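N utilization substance protein B (Aquifex aeolicus, PDB 3R2C) binds RNA and probably acts in transcription antitermination, being required for ribosomal RNA gene transcription through recognition of the boxA antiterminator sequence. Local coordinates at residues Y3-R8 against F104-D109; T10-L15 against K112-E117; Y44-K49 against V89-F94. One frame throughout, in Å; residues are numbered along the deposited sequence.

Contact 1: residues Y3-R8 against F104-D109; sequences YRKGAR and FIDIVD. With nucleotides of chain E.
The RNA-binding face is built here on a salt-bridge network in which Lys5 and Arg8 of helix 3-21 meet Asp106 and Asp109 of helix 100-114. The axes of the short segments approach to 10.0 Å and run in roughly the same direction, inclined at 41°. Lys5 reaches over with CG anti to its backbone N and bends at its last torsion, chi4 68°, which sets the ammonium between the two carboxylates. Lys5 NZ takes the anti lone pair of Asp109 OD2 at 2.7 Å, but meets Asp106 OD1 at 2.9 Å from above the carboxylate plane. A water bridges the same NZ to the backbone O of Asp106. Asp106 OD2 offers its anti lone pair to Arg8 NH1 at 2.7 Å and lies near the plane of the Arg8 guanidinium. This bond is bent, 133° at the hydrogen. Arg8 NE and NH2 make salt bridges to Glu91 and Glu99, giving the guanidinium three carboxylate partners.

Asp109 faces RNA chain E, and Lys5 probably polarises its OD2. G2 N1 donates to Asp109 OD2 at 2.7 Å, and G2 N2 to Asp109 OD1. C5 N4 donates to Asp109 OD1 at 2.8 Å and to the carbonyl of Ile105. The Phe104 ring lies with one face against the uracil of U4. A carboxylate reading the N1 and N2 donors of guanine is characteristic of base-specific RNA recognition sites.

Contact 2: residues T10-L15 against K112-E117; sequences TAFLVL and KKYADE. With nucleotides of chain E.
Tyr114 slides past Phe12 so that their rings barely overlap, although the planes are only 5° apart. The centroids are 5.7 Å apart, and the touch is made by Phe12 CE2 and Tyr114 CD2 at 3.6 Å. The two side chains reach out from facing backbones in opposite directions: Phe12 has CG anti to its backbone N (chi1 165°), whereas CG of Tyr114 lies beside the backbone N. Such reach is needed, because the nearest CA atoms, those of Leu13 and Tyr114, are 10.4 Å apart. Leu13 adds a lighter apolar touch, its CD2 lying 4.3 Å from Tyr114 CZ.

The phenol is polar at its far end, where Asp9 OD1 is its hydrogen-bond partner; Lys113 NZ bonds weakly to Tyr114 OH. Lys113 CD also lies above one face of the Tyr114 ring, toward the rim. Another protein chain of the complex packs on Leu13 and Tyr114.

Away from the aromatic pair, Lys112 NZ donates to C5 O2 of RNA chain E at 2.9 Å and to C5 N3 at 3.2 Å. Past Tyr114 the helix ends, and Asp116 serves as N-cap of helix 117-137 through a bond from Ala119 N to its OD1. Aromatic and aliphatic packing of helix 3-21 against the end of helix 100-114 belongs to the helix-helix packing of the all-helical NusB fold, here bordering the interface with the partner protein.

Contact 3: residues Y44-K49 against V89-F94; sequences YEYAKK and VAELIF
Tyr46 and Glu91 make the sole touch between segments 44-49 and 89-94, which lie on helices 41-56 and 79-94 of the all-helical NusB fold. These helices also pack through Ala90 on Thr53 and Ala54, Glu91 on Leu50, and Phe94 on Thr53. Between the segments only 74 Å² is buried, and the tight part is a single polar point. Tyr46 OH donates to Glu91 OE2 in a very short hydrogen bond, modelled at 2.4 Å, a length whose exact value is doubtful. Glu91 OE2 sits at the edge of the phenol ring, near its plane, 3.5 Å from Tyr46 CE2. The two side chains cross at about a right angle, and ring and carboxylate planes are turned 55° apart.

Both residues carry CG anti to the backbone N, and Glu91 spans the gap with its chain extended beyond CG. The buried carboxylate has a second partner, since OE1 forms a salt bridge with Arg8 NE. With one oxygen held by a hydroxyl and the other by a guanidinium, its rotation is fixed, and its negative charge is probably stabilised. The Tyr46 ring also packs on Arg4 and Ala7 of helix 3-21.

Behind this point the Glu91 helix widens into a pi-type turn at residues 90-94, where Phe94 N bonds weakly to the carbonyls of both Val89 and Ala90. The solvent side is far looser: Glu45, Lys48 and Lys49 of helix 41-56 are exposed. Lys49 curls toward the carboxylate without reaching it, leaving Lys49 NZ 6.7 Å from Glu91 OE2.

How the contacts relate
Contacts 1 and 2 join the same two helices, 3-21 and 100-114, at successive levels with centres about 10 Å apart, yet their chemistry differs. Contact 1 is partly buried, ionic and turned to the RNA; contact 2 is buried and apolar between its segments, with Lys112 reaching the RNA from its margin. Contact 3, partly buried with Glu91 buried and Tyr46 partly exposed, joins segments 44-49 and 89-94 through one hydrogen bond and lies, along the chain, inside the loops closed by the other two. It is coupled to contact 1 through the salt bridge of Arg8 NE with Glu91 OE1, 2.8 Å, but meets contact 2 merely through packing of Thr10 and Ala11 on Ala47.

Contact 1: residues Y3-R8 against F104-D109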
loop_
_atom_site.group_PDB
_atom_site.type_symbol
_atom_site.label_atom_id
_atom_site.label_comp_id
_atom_site.label_asym_id
_atom_site.label_seq_id
_atom_site.Cartn_x
_atom_site.Cartn_y
_atom_site.Cartn_z
ATOM N N TYR A 3 -1.621 -13.118 -15.807
ATOM C CA TYR A 3 -2.709 -12.639 -14.948
ATOM C C TYR A 3 -2.227 -12.383 -13.507
ATOM O O TYR A 3 -2.832 -11.604 -12.780
ATOM C CB TYR A 3 -3.871 -13.632 -14.915
ATOM C CG TYR A 3 -3.569 -14.864 -14.105
ATOM C CD1 TYR A 3 -2.982 -15.974 -14.695
ATOM C CD2 TYR A 3 -3.861 -14.923 -12.748
ATOM C CE1 TYR A 3 -2.689 -17.100 -13.964
ATOM C CE2 TYR A 3 -3.569 -16.055 -12.011
ATOM C CZ TYR A 3 -2.987 -17.142 -12.630
ATOM O OH TYR A 3 -2.698 -18.277 -11.903
ATOM N N ARG A 4 -1.140 -13.027 -13.104
ATOM C CA ARG A 4 -0.596 -12.785 -11.759
ATOM C C ARG A 4 -0.045 -11.367 -11.555
ATOM O O ARG A 4 0.074 -10.913 -10.420
ATOM C CB ARG A 4 0.478 -13.813 -11.419
ATOM C CG ARG A 4 -0.089 -15.208 -11.204
ATOM C CD ARG A 4 1.011 -16.200 -10.972
ATOM N NE ARG A 4 0.492 -17.519 -10.629
ATOM C CZ ARG A 4 1.257 -18.560 -10.314
ATOM N NH1 ARG A 4 2.578 -18.432 -10.299
ATOM N NH2 ARG A 4 0.703 -19.725 -10.008
ATOM N N LYS A 5 0.307 -10.667 -12.636
ATOM C CA LYS A 5 0.722 -9.272 -12.507
ATOM C C LYS A 5 -0.432 -8.437 -11.950
ATOM O O LYS A 5 -0.257 -7.659 -11.008
ATOM C CB LYS A 5 1.175 -8.696 -13.850
ATOM C CG LYS A 5 1.744 -7.289 -13.769
ATOM C CD LYS A 5 2.307 -6.853 -15.148
ATOM C CE LYS A 5 2.838 -5.412 -15.132
ATOM N NZ LYS A 5 4.064 -5.290 -14.277
ATOM N N GLY A 6 -1.614 -8.592 -12.537
ATOM C CA GLY A 6 -2.792 -7.901 -12.043
ATOM C C GLY A 6 -3.138 -8.318 -10.619
ATOM O O GLY A 6 -3.560 -7.493 -9.809
ATOM N N ALA A 7 -2.961 -9.593 -10.303
ATOM C CA ALA A 7 -3.295 -10.089 -8.959
ATOM C C ALA A 7 -2.371 -9.474 -7.904
ATOM O O ALA A 7 -2.800 -9.177 -6.789
ATOM C CB ALA A 7 -3.201 -11.603 -8.919
ATOM N N ARG A 8 -1.105 -9.288 -8.264
ATOM C CA ARG A 8 -0.145 -8.622 -7.379
ATOM C C ARG A 8 -0.512 -7.154 -7.156
ATOM O O ARG A 8 -0.361 -6.636 -6.047
ATOM C CB ARG A 8 1.270 -8.748 -7.948
ATOM C CG ARG A 8 1.785 -10.173 -7.846
ATOM C CD ARG A 8 3.059 -10.409 -8.671
ATOM N NE ARG A 8 3.384 -11.836 -8.696
ATOM C CZ ARG A 8 3.635 -12.540 -9.797
ATOM N NH1 ARG A 8 3.657 -11.945 -10.995
ATOM N NH2 ARG A 8 3.891 -13.837 -9.701
ATOM N N PHE A 104 9.872 -10.249 -8.770
ATOM C CA PHE A 104 10.682 -9.044 -8.627
ATOM C C PHE A 104 10.237 -7.987 -9.621
ATOM O O PHE A 104 10.090 -6.815 -9.276
ATOM C CB PHE A 104 12.172 -9.339 -8.872
ATOM C CG PHE A 104 12.951 -9.733 -7.629
ATOM C CD1 PHE A 104 13.094 -11.065 -7.272
ATOM C CD2 PHE A 104 13.588 -8.767 -6.852
ATOM C CE1 PHE A 104 13.821 -11.429 -6.143
ATOM C CE2 PHE A 104 14.327 -9.133 -5.722
ATOM C CZ PHE A 104 14.443 -10.460 -5.372
ATOM N N ILE A 105 10.068 -8.392 -10.875
ATOM C CA ILE A 105 9.731 -7.438 -11.911
ATOM C C ILE A 105 8.413 -6.731 -11.587
ATOM O O ILE A 105 8.340 -5.506 -11.643
ATOM C CB ILE A 105 9.654 -8.110 -13.291
ATOM C CG1 ILE A 105 11.066 -8.322 -13.840
ATOM C CG2 ILE A 105 8.832 -7.255 -14.272
ATOM C CD1 ILE A 105 11.132 -9.340 -14.949
ATOM N N ASP A 106 7.380 -7.493 -11.234
ATOM C CA ASP A 106 6.080 -6.886 -10.922
ATOM C C ASP A 106 6.096 -6.044 -9.629
ATOM O O ASP A 106 5.432 -5.008 -9.563
ATOM C CB ASP A 106 4.992 -7.962 -10.867
ATOM C CG ASP A 106 4.647 -8.497 -12.258
ATOM O OD1 ASP A 106 4.962 -7.808 -13.256
ATOM O OD2 ASP A 106 4.054 -9.591 -12.353
ATOM N N ILE A 107 6.863 -6.462 -8.623
ATOM C CA ILE A 107 6.912 -5.716 -7.351
ATOM C C ILE A 107 7.552 -4.351 -7.591
ATOM O O ILE A 107 7.030 -3.335 -7.155
ATOM C CB ILE A 107 7.717 -6.437 -6.245
ATOM C CG1 ILE A 107 7.021 -7.719 -5.790
ATOM C CG2 ILE A 107 7.935 -5.518 -5.041
ATOM C CD1 ILE A 107 5.624 -7.519 -5.269
ATOM N N VAL A 108 8.689 -4.340 -8.287
ATOM C CA VAL A 108 9.405 -3.107 -8.576
ATOM C C VAL A 108 8.609 -2.209 -9.547
ATOM O O VAL A 108 8.620 -0.985 -9.408
ATOM C CB VAL A 108 10.848 -3.425 -9.096
ATOM C CG1 VAL A 108 11.586 -2.160 -9.541
ATOM C CG2 VAL A 108 11.646 -4.151 -8.001
ATOM N N ASP A 109 7.896 -2.805 -10.503
ATOM C CA ASP A 109 6.998 -2.026 -11.369
ATOM C C ASP A 109 5.968 -1.266 -10.528
ATOM O O ASP A 109 5.672 -0.099 -10.804
ATOM C CB ASP A 109 6.217 -2.912 -12.349
ATOM C CG ASP A 109 6.935 -3.130 -13.675
ATOM O OD1 ASP A 109 8.049 -2.609 -13.880
ATOM O OD2 ASP A 109 6.352 -3.817 -14.539
ATOM P P U E 4 15.847 -12.298 -13.775
ATOM O OP1 U E 4 16.300 -11.691 -15.044
ATOM O OP2 U E 4 16.648 -13.386 -13.169
ATOM O "O5'" U E 4 15.591 -11.167 -12.703
ATOM C "C5'" U E 4 14.595 -10.188 -12.907
ATOM C "C4'" U E 4 14.807 -9.042 -11.978
ATOM O "O4'" U E 4 14.608 -9.492 -10.622
ATOM C "C3'" U E 4 16.212 -8.472 -11.976
ATOM O "O3'" U E 4 16.414 -7.566 -13.047
ATOM C "C2'" U E 4 16.315 -7.846 -10.585
ATOM O "O2'" U E 4 15.666 -6.583 -10.553
ATOM C "C1'" U E 4 15.489 -8.821 -9.753
ATOM N N1 U E 4 16.301 -9.832 -9.040
ATOM C C2 U E 4 17.089 -9.426 -7.983
ATOM O O2 U E 4 17.226 -8.262 -7.651
ATOM N N3 U E 4 17.755 -10.435 -7.339
ATOM C C4 U E 4 17.690 -11.783 -7.608
ATOM O O4 U E 4 18.351 -12.557 -6.916
ATOM C C5 U E 4 16.827 -12.139 -8.689
ATOM C C6 U E 4 16.170 -11.168 -9.337
ATOM P P G E 2 7.854 -11.621 -22.732
ATOM O OP1 G E 2 7.558 -10.624 -23.748
ATOM O OP2 G E 2 8.146 -13.017 -23.148
ATOM O "O5'" G E 2 9.004 -11.085 -21.777
ATOM C "C5'" G E 2 10.247 -10.624 -22.280
ATOM C "C4'" G E 2 10.905 -9.686 -21.292
ATOM O "O4'" G E 2 10.145 -8.451 -21.206
ATOM C "C3'" G E 2 10.958 -10.174 -19.844
ATOM O "O3'" G E 2 12.011 -11.087 -19.603
ATOM C "C2'" G E 2 11.091 -8.876 -19.058
ATOM O "O2'" G E 2 12.435 -8.420 -19.051
ATOM C "C1'" G E 2 10.244 -7.913 -19.899
ATOM N N9 G E 2 8.883 -7.738 -19.349
ATOM C C8 G E 2 7.757 -8.462 -19.637
ATOM N N7 G E 2 6.717 -8.066 -18.956
ATOM C C5 G E 2 7.183 -7.026 -18.166
ATOM C C6 G E 2 6.502 -6.212 -17.221
ATOM O O6 G E 2 5.303 -6.256 -16.897
ATOM N N1 G E 2 7.349 -5.266 -16.651
ATOM C C2 G E 2 8.685 -5.142 -16.939
ATOM N N2 G E 2 9.325 -4.170 -16.289
ATOM N N3 G E 2 9.334 -5.902 -17.817
ATOM C C4 G E 2 8.524 -6.815 -18.391
ATOM P P C E 5 17.881 -6.996 -13.396
ATOM O OP1 C E 5 17.934 -6.812 -14.861
ATOM O OP2 C E 5 18.876 -7.880 -12.750
ATOM O "O5'" C E 5 17.873 -5.580 -12.675
ATOM C "C5'" C E 5 18.511 -4.463 -13.263
ATOM C "C4'" C E 5 17.945 -3.171 -12.741
ATOM O "O4'" C E 5 16.566 -3.016 -13.212
ATOM C "C3'" C E 5 17.897 -3.039 -11.209
ATOM O "O3'" C E 5 18.313 -1.720 -10.827
ATOM C "C2'" C E 5 16.410 -3.244 -10.896
ATOM O "O2'" C E 5 15.967 -2.629 -9.707
ATOM C "C1'" C E 5 15.756 -2.624 -12.126
ATOM N N1 C E 5 14.340 -3.043 -12.357
ATOM C C2 C E 5 13.438 -2.081 -12.836
ATOM O O2 C E 5 13.856 -0.958 -13.124
ATOM N N3 C E 5 12.133 -2.387 -13.015
ATOM C C4 C E 5 11.685 -3.591 -12.697
ATOM N N4 C E 5 10.379 -3.814 -12.887
ATOM C C5 C E 5 12.560 -4.594 -12.186
ATOM C C6 C E 5 13.857 -4.270 -12.022
HETATM O O HOH W 1 3.428 -4.719 -11.547
#

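Contact 2: residues T10-L15 against K112-E117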
loop_
_atom_site.group_PDB
_atom_site.type_symbol
_atom_site.label_atom_id
_atom_site.label_comp_id
_atom_site.label_asym_id
_atom_site.label_seq_id
_atom_site.Cartn_x
_atom_site.Cartn_y
_atom_site.Cartn_z
ATOM N N THR A 10 -3.629 -5.987 -7.194
ATOM C CA THR A 10 -4.762 -6.063 -6.267
ATOM C C THR A 10 -4.289 -6.277 -4.835
ATOM O O THR A 10 -4.723 -5.577 -3.916
ATOM C CB THR A 10 -5.712 -7.206 -6.663
ATOM O OG1 THR A 10 -6.251 -6.928 -7.961
ATOM C CG2 THR A 10 -6.841 -7.355 -5.654
ATOM N N ALA A 11 -3.404 -7.251 -4.648
ATOM C CA ALA A 11 -2.927 -7.607 -3.323
ATOM C C ALA A 11 -2.156 -6.439 -2.701
ATOM O O ALA A 11 -2.327 -6.134 -1.513
ATOM C CB ALA A 11 -2.037 -8.851 -3.393
ATOM N N PHE A 12 -1.314 -5.780 -3.502
ATOM C CA PHE A 12 -0.592 -4.603 -3.009
ATOM C C PHE A 12 -1.559 -3.510 -2.522
ATOM O O PHE A 12 -1.370 -2.930 -1.440
ATOM C CB PHE A 12 0.322 -4.006 -4.081
ATOM C CG PHE A 12 0.780 -2.619 -3.741
ATOM C CD1 PHE A 12 1.855 -2.429 -2.891
ATOM C CD2 PHE A 12 0.115 -1.504 -4.254
ATOM C CE1 PHE A 12 2.269 -1.139 -2.546
ATOM C CE2 PHE A 12 0.519 -0.225 -3.920
ATOM C CZ PHE A 12 1.600 -0.042 -3.055
ATOM N N LEU A 13 -2.591 -3.234 -3.312
ATOM C CA LEU A 13 -3.561 -2.200 -2.958
ATOM C C LEU A 13 -4.239 -2.537 -1.640
ATOM O O LEU A 13 -4.503 -1.644 -0.820
ATOM C CB LEU A 13 -4.616 -2.024 -4.066
ATOM C CG LEU A 13 -4.034 -1.482 -5.383
ATOM C CD1 LEU A 13 -5.110 -1.301 -6.451
ATOM C CD2 LEU A 13 -3.296 -0.159 -5.154
ATOM N N VAL A 14 -4.518 -3.819 -1.428
ATOM C CA VAL A 14 -5.164 -4.229 -0.189
ATOM C C VAL A 14 -4.229 -4.038 1.009
ATOM O O VAL A 14 -4.641 -3.472 2.008
ATOM C CB VAL A 14 -5.746 -5.661 -0.266
ATOM C CG1 VAL A 14 -6.300 -6.099 1.103
ATOM C CG2 VAL A 14 -6.878 -5.717 -1.328
ATOM N N LEU A 15 -2.977 -4.478 0.893
ATOM C CA LEU A 15 -2.009 -4.322 1.970
ATOM C C LEU A 15 -1.765 -2.841 2.264
ATOM O O LEU A 15 -1.655 -2.450 3.413
ATOM C CB LEU A 15 -0.681 -5.012 1.607
ATOM C CG LEU A 15 -0.769 -6.540 1.465
ATOM C CD1 LEU A 15 0.590 -7.163 1.081
ATOM C CD2 LEU A 15 -1.299 -7.178 2.758
ATOM N N LYS A 112 7.601 1.599 -8.713
ATOM C CA LYS A 112 7.926 2.665 -9.643
ATOM C C LYS A 112 6.667 3.406 -10.085
ATOM O O LYS A 112 6.701 4.601 -10.359
ATOM C CB LYS A 112 8.689 2.090 -10.835
ATOM C CG LYS A 112 10.155 1.850 -10.488
ATOM C CD LYS A 112 10.862 0.958 -11.494
ATOM C CE LYS A 112 10.615 1.375 -12.924
ATOM N NZ LYS A 112 11.479 0.584 -13.849
ATOM N N LYS A 113 5.547 2.701 -10.121
ATOM C CA LYS A 113 4.309 3.294 -10.600
ATOM C C LYS A 113 3.687 4.224 -9.568
ATOM O O LYS A 113 3.189 5.287 -9.925
ATOM C CB LYS A 113 3.305 2.205 -10.958
ATOM C CG LYS A 113 1.921 2.723 -11.354
ATOM C CD LYS A 113 1.007 1.535 -11.613
ATOM C CE LYS A 113 -0.251 1.916 -12.379
ATOM N NZ LYS A 113 -1.246 0.794 -12.359
ATOM N N TYR A 114 3.697 3.831 -8.297
ATOM C CA TYR A 114 3.020 4.625 -7.278
ATOM C C TYR A 114 3.984 5.472 -6.451
ATOM O O TYR A 114 3.543 6.325 -5.688
ATOM C CB TYR A 114 2.190 3.722 -6.357
ATOM C CG TYR A 114 1.118 2.931 -7.077
ATOM C CD1 TYR A 114 0.099 3.576 -7.788
ATOM C CD2 TYR A 114 1.107 1.542 -7.027
ATOM C CE1 TYR A 114 -0.901 2.844 -8.444
ATOM C CE2 TYR A 114 0.112 0.806 -7.670
ATOM C CZ TYR A 114 -0.881 1.460 -8.380
ATOM O OH TYR A 114 -1.857 0.721 -9.011
ATOM N N ALA A 115 5.283 5.207 -6.575
ATOM C CA ALA A 115 6.313 6.038 -5.957
ATOM C C ALA A 115 7.277 6.485 -7.072
ATOM O O ALA A 115 6.822 6.983 -8.092
ATOM C CB ALA A 115 7.041 5.283 -4.837
ATOM N N ASP A 116 8.588 6.311 -6.910
ATOM C CA ASP A 116 9.528 6.731 -7.966
ATOM C C ASP A 116 10.649 5.713 -8.181
ATOM O O ASP A 116 10.625 4.635 -7.589
ATOM C CB ASP A 116 10.097 8.132 -7.672
ATOM C CG ASP A 116 10.748 8.244 -6.291
ATOM O OD1 ASP A 116 11.177 7.221 -5.708
ATOM O OD2 ASP A 116 10.825 9.382 -5.777
ATOM N N GLU A 117 11.625 6.053 -9.017
ATOM C CA GLU A 117 12.706 5.129 -9.339
ATOM C C GLU A 117 13.642 4.924 -8.155
ATOM O O GLU A 117 14.200 3.843 -7.984
ATOM C CB GLU A 117 13.498 5.644 -10.543
ATOM C CG GLU A 117 12.659 5.805 -11.795
ATOM C CD GLU A 117 12.664 4.565 -12.675
ATOM O OE1 GLU A 117 13.082 3.486 -12.200
ATOM O OE2 GLU A 117 12.258 4.679 -13.851
ATOM P P C E 5 17.881 -6.996 -13.396
ATOM O OP1 C E 5 17.934 -6.812 -14.861
ATOM O OP2 C E 5 18.876 -7.880 -12.750
ATOM O "O5'" C E 5 17.873 -5.580 -12.675
ATOM C "C5'" C E 5 18.511 -4.463 -13.263
ATOM C "C4'" C E 5 17.945 -3.171 -12.741
ATOM O "O4'" C E 5 16.566 -3.016 -13.212
ATOM C "C3'" C E 5 17.897 -3.039 -11.209
ATOM O "O3'" C E 5 18.313 -1.720 -10.827
ATOM C "C2'" C E 5 16.410 -3.244 -10.896
ATOM O "O2'" C E 5 15.967 -2.629 -9.707
ATOM C "C1'" C E 5 15.756 -2.624 -12.126
ATOM N N1 C E 5 14.340 -3.043 -12.357
ATOM C C2 C E 5 13.438 -2.081 -12.836
ATOM O O2 C E 5 13.856 -0.958 -13.124
ATOM N N3 C E 5 12.133 -2.387 -13.015
ATOM C C4 C E 5 11.685 -3.591 -12.697
ATOM N N4 C E 5 10.379 -3.814 -12.887
ATOM C C5 C E 5 12.560 -4.594 -12.186
ATOM C C6 C E 5 13.857 -4.270 -12.022
#

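Contact 3: residues Y44-K49 against V89-F94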
loop_
_atom_site.group_PDB
_atom_site.type_symbol
_atom_site.label_atom_id
_atom_site.label_comp_id
_atom_site.label_asym_id
_atom_site.label_seq_id
_atom_site.Cartn_x
_atom_site.Cartn_y
_atom_site.Cartn_z
ATOM N N TYR A 44 -8.672 -13.318 -9.189
ATOM C CA TYR A 44 -9.362 -13.144 -7.918
ATOM C C TYR A 44 -8.802 -14.114 -6.866
ATOM O O TYR A 44 -8.501 -13.731 -5.729
ATOM C CB TYR A 44 -10.859 -13.391 -8.106
ATOM C CG TYR A 44 -11.657 -13.322 -6.825
ATOM C CD1 TYR A 44 -11.812 -14.445 -6.020
ATOM C CD2 TYR A 44 -12.251 -12.133 -6.417
ATOM C CE1 TYR A 44 -12.542 -14.383 -4.842
ATOM C CE2 TYR A 44 -12.981 -12.063 -5.249
ATOM C CZ TYR A 44 -13.121 -13.191 -4.462
ATOM O OH TYR A 44 -13.847 -13.128 -3.294
ATOM N N GLU A 45 -8.657 -15.375 -7.248
ATOM C CA GLU A 45 -8.199 -16.385 -6.310
ATOM C C GLU A 45 -6.720 -16.209 -5.975
ATOM O O GLU A 45 -6.322 -16.394 -4.827
ATOM C CB GLU A 45 -8.492 -17.792 -6.842
ATOM C CG GLU A 45 -9.987 -18.114 -6.760
ATOM C CD GLU A 45 -10.295 -19.589 -6.908
ATOM O OE1 GLU A 45 -9.370 -20.373 -7.211
ATOM O OE2 GLU A 45 -11.474 -19.960 -6.719
ATOM N N TYR A 46 -5.908 -15.823 -6.952
ATOM C CA TYR A 46 -4.490 -15.628 -6.671
ATOM C C TYR A 46 -4.276 -14.392 -5.778
ATOM O O TYR A 46 -3.491 -14.440 -4.835
ATOM C CB TYR A 46 -3.670 -15.516 -7.956
ATOM C CG TYR A 46 -2.199 -15.781 -7.708
ATOM C CD1 TYR A 46 -1.756 -17.067 -7.431
ATOM C CD2 TYR A 46 -1.260 -14.744 -7.710
ATOM C CE1 TYR A 46 -0.426 -17.333 -7.187
ATOM C CE2 TYR A 46 0.087 -14.998 -7.464
ATOM C CZ TYR A 46 0.494 -16.304 -7.206
ATOM O OH TYR A 46 1.815 -16.605 -6.951
ATOM N N ALA A 47 -4.965 -13.294 -6.086
ATOM C CA ALA A 47 -4.938 -12.107 -5.234
ATOM C C ALA A 47 -5.356 -12.446 -3.801
ATOM O O ALA A 47 -4.737 -11.977 -2.835
ATOM C CB ALA A 47 -5.857 -11.020 -5.795
ATOM N N LYS A 48 -6.416 -13.237 -3.655
ATOM C CA LYS A 48 -6.927 -13.574 -2.326
ATOM C C LYS A 48 -5.869 -14.366 -1.538
ATOM O O LYS A 48 -5.689 -14.162 -0.330
ATOM C CB LYS A 48 -8.216 -14.384 -2.446
ATOM C CG LYS A 48 -8.878 -14.765 -1.122
ATOM C CD LYS A 48 -10.075 -15.682 -1.378
ATOM C CE LYS A 48 -11.203 -15.468 -0.373
ATOM N NZ LYS A 48 -12.550 -15.550 -1.022
ATOM N N LYS A 49 -5.163 -15.249 -2.234
ATOM C CA LYS A 49 -4.127 -16.069 -1.615
ATOM C C LYS A 49 -2.900 -15.238 -1.201
ATOM O O LYS A 49 -2.351 -15.448 -0.119
ATOM C CB LYS A 49 -3.710 -17.198 -2.550
ATOM C CG LYS A 49 -2.795 -18.226 -1.892
ATOM C CD LYS A 49 -2.847 -19.539 -2.639
ATOM C CE LYS A 49 -2.403 -19.350 -4.064
ATOM N NZ LYS A 49 -1.001 -18.869 -4.104
ATOM N N VAL A 89 7.871 -10.594 -0.108
ATOM C CA VAL A 89 8.326 -11.639 0.808
ATOM C C VAL A 89 7.291 -12.763 0.895
ATOM O O VAL A 89 7.643 -13.936 0.900
ATOM C CB VAL A 89 8.629 -11.071 2.204
ATOM C CG1 VAL A 89 8.807 -12.215 3.239
ATOM C CG2 VAL A 89 9.869 -10.190 2.142
ATOM N N ALA A 90 6.015 -12.396 0.976
ATOM C CA ALA A 90 4.945 -13.382 1.046
ATOM C C ALA A 90 5.013 -14.329 -0.158
ATOM O O ALA A 90 4.879 -15.545 -0.004
ATOM C CB ALA A 90 3.578 -12.698 1.109
ATOM N N GLU A 91 5.226 -13.793 -1.354
ATOM C CA GLU A 91 5.226 -14.662 -2.537
ATOM C C GLU A 91 6.524 -15.452 -2.700
ATOM O O GLU A 91 6.499 -16.647 -3.001
ATOM C CB GLU A 91 4.956 -13.882 -3.834
ATOM C CG GLU A 91 4.596 -14.840 -4.973
ATOM C CD GLU A 91 3.986 -14.150 -6.172
ATOM O OE1 GLU A 91 3.977 -12.900 -6.204
ATOM O OE2 GLU A 91 3.516 -14.866 -7.086
ATOM N N LEU A 92 7.658 -14.789 -2.520
ATOM C CA LEU A 92 8.951 -15.433 -2.762
ATOM C C LEU A 92 9.227 -16.502 -1.717
ATOM O O LEU A 92 9.776 -17.551 -2.015
ATOM C CB LEU A 92 10.078 -14.398 -2.721
ATOM C CG LEU A 92 10.117 -13.481 -3.945
ATOM C CD1 LEU A 92 11.131 -12.357 -3.719
ATOM C CD2 LEU A 92 10.433 -14.271 -5.224
ATOM N N ILE A 93 8.831 -16.228 -0.485
ATOM C CA ILE A 93 9.233 -17.077 0.624
ATOM C C ILE A 93 8.099 -17.941 1.117
ATOM O O ILE A 93 8.234 -19.156 1.184
ATOM C CB ILE A 93 9.804 -16.252 1.773
ATOM C CG1 ILE A 93 11.101 -15.588 1.304
ATOM C CG2 ILE A 93 10.047 -17.135 3.003
ATOM C CD1 ILE A 93 11.961 -15.053 2.413
ATOM N N PHE A 94 6.975 -17.328 1.446
ATOM C CA PHE A 94 5.912 -18.080 2.082
ATOM C C PHE A 94 5.108 -18.889 1.062
ATOM O O PHE A 94 4.546 -19.923 1.398
ATOM C CB PHE A 94 5.050 -17.150 2.952
ATOM C CG PHE A 94 5.759 -16.699 4.194
ATOM C CD1 PHE A 94 6.558 -15.569 4.184
ATOM C CD2 PHE A 94 5.672 -17.451 5.367
ATOM C CE1 PHE A 94 7.232 -15.170 5.333
ATOM C CE2 PHE A 94 6.338 -17.064 6.520
ATOM C CZ PHE A 94 7.119 -15.923 6.508
#